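Local coordinates for nonsense-mediated mRNA decay protein 2 (Saccharomyces cerevisiae, PDB 4LUN), which takes part in nonsense-mediated decay of mRNAs that carry premature stop codons, the present piece being its N-terminal MIF4G domain, at residues 35-40 with 63-68. Numbering follows the deposited sequence.
Sequences KRNTGF and ASLEKY
In the HEAT-repeat-like, all-helical MIF4G domain, the first turns of helix 34-44 pack against the linker between helices 52-60 and 69-81, with Asn37 lying between Leu65 and Tyr68, Phe40 against Leu65, and Thr38 at the phenol end of Tyr68. Leu65 lays CD1 over the centre of the Phe40 ring, 3.8 Å from the centroid and 10° off the normal, a CH-pi contact; its other methyl, CD2, sits 3.7 Å from Phe40 CD2. With CG anti to the backbone N (chi1 -177°), the Phe40 ring reaches toward the loop, and Leu56 and Ile72 extend this apolar patch into the neighbouring helices. One turn earlier, Asn37 CB rests on one face of the Tyr68 ring, shifted toward its rim and 4.0 Å from the centroid. Thr38 CG2 approaches the same ring, 3.4 Å from Tyr68 OH. Tyr68 itself occupies the N-cap position of the helix that follows. At the Ala63 end of the linker, Arg36 CG meets Ala63 CB at 3.8 Å, while the guanidinium turns to salt bridges with Asp31, Asp59 and Glu62. The amide of Asn37 points into the linker, its OD1 2.8 Å from Ser64 O; two acceptors this close make the modelled amide orientation doubtful. From within the loop, Lys67 NZ lies 2.4 Å from Ser64 O, a very short and therefore doubtful bond. The definite contacts are thus CH-pi and apolar, any polar link between the segments resting on the uncertain Asn37 amide, while the arginine's charge is met by three acids beside the interface.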
loop_
_atom_site.group_PDB
_atom_site.type_symbol
_atom_site.label_atom_id
_atom_site.label_comp_id
_atom_site.label_asym_id
_atom_site.label_seq_id
_atom_site.Cartn_x
_atom_site.Cartn_y
_atom_site.Cartn_z
ATOM N N LYS A 35 -17.378 1.643 31.853
ATOM C CA LYS A 35 -17.835 0.404 31.221
ATOM C C LYS A 35 -18.077 0.595 29.725
ATOM O O LYS A 35 -17.619 -0.210 28.909
ATOM C CB LYS A 35 -19.105 -0.125 31.902
ATOM C CG LYS A 35 -19.616 -1.451 31.344
ATOM C CD LYS A 35 -20.580 -2.132 32.334
ATOM C CE LYS A 35 -22.028 -1.704 32.128
ATOM N NZ LYS A 35 -22.938 -2.272 33.195
ATOM N N ARG A 36 -18.758 1.680 29.369
ATOM C CA ARG A 36 -19.104 1.938 27.970
ATOM C C ARG A 36 -17.856 2.168 27.136
ATOM O O ARG A 36 -17.741 1.667 26.009
ATOM C CB ARG A 36 -20.012 3.163 27.846
ATOM C CG ARG A 36 -20.660 3.294 26.475
ATOM C CD ARG A 36 -21.552 2.099 26.214
ATOM N NE ARG A 36 -22.061 2.060 24.846
ATOM C CZ ARG A 36 -23.182 2.654 24.454
ATOM N NH1 ARG A 36 -23.906 3.348 25.326
ATOM N NH2 ARG A 36 -23.576 2.560 23.192
ATOM N N ASN A 37 -16.923 2.935 27.691
ATOM C CA ASN A 37 -15.745 3.347 26.941
ATOM C C ASN A 37 -14.731 2.221 26.816
ATOM O O ASN A 37 -14.115 2.056 25.770
ATOM C CB ASN A 37 -15.113 4.599 27.555
ATOM C CG ASN A 37 -15.981 5.841 27.382
ATOM O OD1 ASN A 37 -16.361 6.200 26.268
ATOM N ND2 ASN A 37 -16.307 6.494 28.493
ATOM N N THR A 38 -14.550 1.442 27.879
ATOM C CA THR A 38 -13.692 0.270 27.780
ATOM C C THR A 38 -14.346 -0.798 26.905
ATOM O O THR A 38 -13.655 -1.581 26.256
ATOM C CB THR A 38 -13.348 -0.327 29.161
ATOM O OG1 THR A 38 -14.555 -0.610 29.873
ATOM C CG2 THR A 38 -12.511 0.636 29.962
ATOM N N GLY A 39 -15.675 -0.822 26.888
ATOM C CA GLY A 39 -16.409 -1.750 26.049
ATOM C C GLY A 39 -16.186 -1.421 24.581
ATOM O O GLY A 39 -16.181 -2.307 23.723
ATOM N N PHE A 40 -15.994 -0.139 24.292
ATOM C CA PHE A 40 -15.677 0.288 22.930
ATOM C C PHE A 40 -14.283 -0.186 22.502
ATOM O O PHE A 40 -14.111 -0.698 21.393
ATOM C CB PHE A 40 -15.800 1.808 22.792
ATOM C CG PHE A 40 -15.554 2.313 21.391
ATOM C CD1 PHE A 40 -16.513 2.153 20.406
ATOM C CD2 PHE A 40 -14.367 2.948 21.066
ATOM C CE1 PHE A 40 -16.289 2.612 19.118
ATOM C CE2 PHE A 40 -14.143 3.414 19.777
ATOM C CZ PHE A 40 -15.106 3.238 18.809
ATOM N N ALA A 63 -21.771 6.835 22.782
ATOM C CA ALA A 63 -20.725 6.985 23.787
ATOM C C ALA A 63 -19.944 8.276 23.622
ATOM O O ALA A 63 -19.688 8.724 22.502
ATOM C CB ALA A 63 -19.784 5.797 23.756
ATOM N N SER A 64 -19.574 8.864 24.754
ATOM C CA SER A 64 -18.623 9.961 24.799
ATOM C C SER A 64 -17.263 9.348 25.064
ATOM O O SER A 64 -16.975 8.904 26.178
ATOM C CB SER A 64 -18.963 10.938 25.917
ATOM O OG SER A 64 -17.881 11.826 26.146
ATOM N N LEU A 65 -16.433 9.337 24.032
ATOM C CA LEU A 65 -15.173 8.608 24.038
ATOM C C LEU A 65 -13.960 9.526 24.170
ATOM O O LEU A 65 -12.819 9.068 24.095
ATOM C CB LEU A 65 -15.066 7.809 22.741
ATOM C CG LEU A 65 -16.126 6.736 22.512
ATOM C CD1 LEU A 65 -16.238 6.378 21.044
ATOM C CD2 LEU A 65 -15.788 5.500 23.315
ATOM N N GLU A 66 -14.209 10.815 24.378
ATOM C CA GLU A 66 -13.151 11.832 24.374
ATOM C C GLU A 66 -11.951 11.548 25.287
ATOM O O GLU A 66 -10.802 11.745 24.898
ATOM C CB GLU A 66 -13.743 13.204 24.719
ATOM C CG GLU A 66 -12.877 14.375 24.290
ATOM C CD GLU A 66 -12.861 14.561 22.782
ATOM O OE1 GLU A 66 -11.760 14.733 22.215
ATOM O OE2 GLU A 66 -13.950 14.540 22.167
ATOM N N LYS A 67 -12.204 11.096 26.507
ATOM C CA LYS A 67 -11.114 10.890 27.451
ATOM C C LYS A 67 -10.354 9.599 27.168
ATOM O O LYS A 67 -9.285 9.370 27.739
ATOM C CB LYS A 67 -11.617 10.910 28.898
ATOM C CG LYS A 67 -13.029 10.382 29.071
ATOM C CD LYS A 67 -14.062 11.507 29.036
ATOM C CE LYS A 67 -14.988 11.366 27.833
ATOM N NZ LYS A 67 -15.278 9.938 27.529
ATOM N N TYR A 68 -10.908 8.755 26.297
ATOM C CA TYR A 68 -10.222 7.531 25.881
ATOM C C TYR A 68 -9.609 7.671 24.482
ATOM O O TYR A 68 -9.150 6.690 23.901
ATOM C CB TYR A 68 -11.172 6.323 25.923
ATOM C CG TYR A 68 -11.235 5.609 27.267
ATOM C CD1 TYR A 68 -10.589 4.394 27.461
ATOM C CD2 TYR A 68 -11.936 6.152 28.337
ATOM C CE1 TYR A 68 -10.641 3.739 28.686
ATOM C CE2 TYR A 68 -11.996 5.504 29.562
ATOM C CZ TYR A 68 -11.346 4.304 29.731
ATOM O OH TYR A 68 -11.404 3.656 30.951
#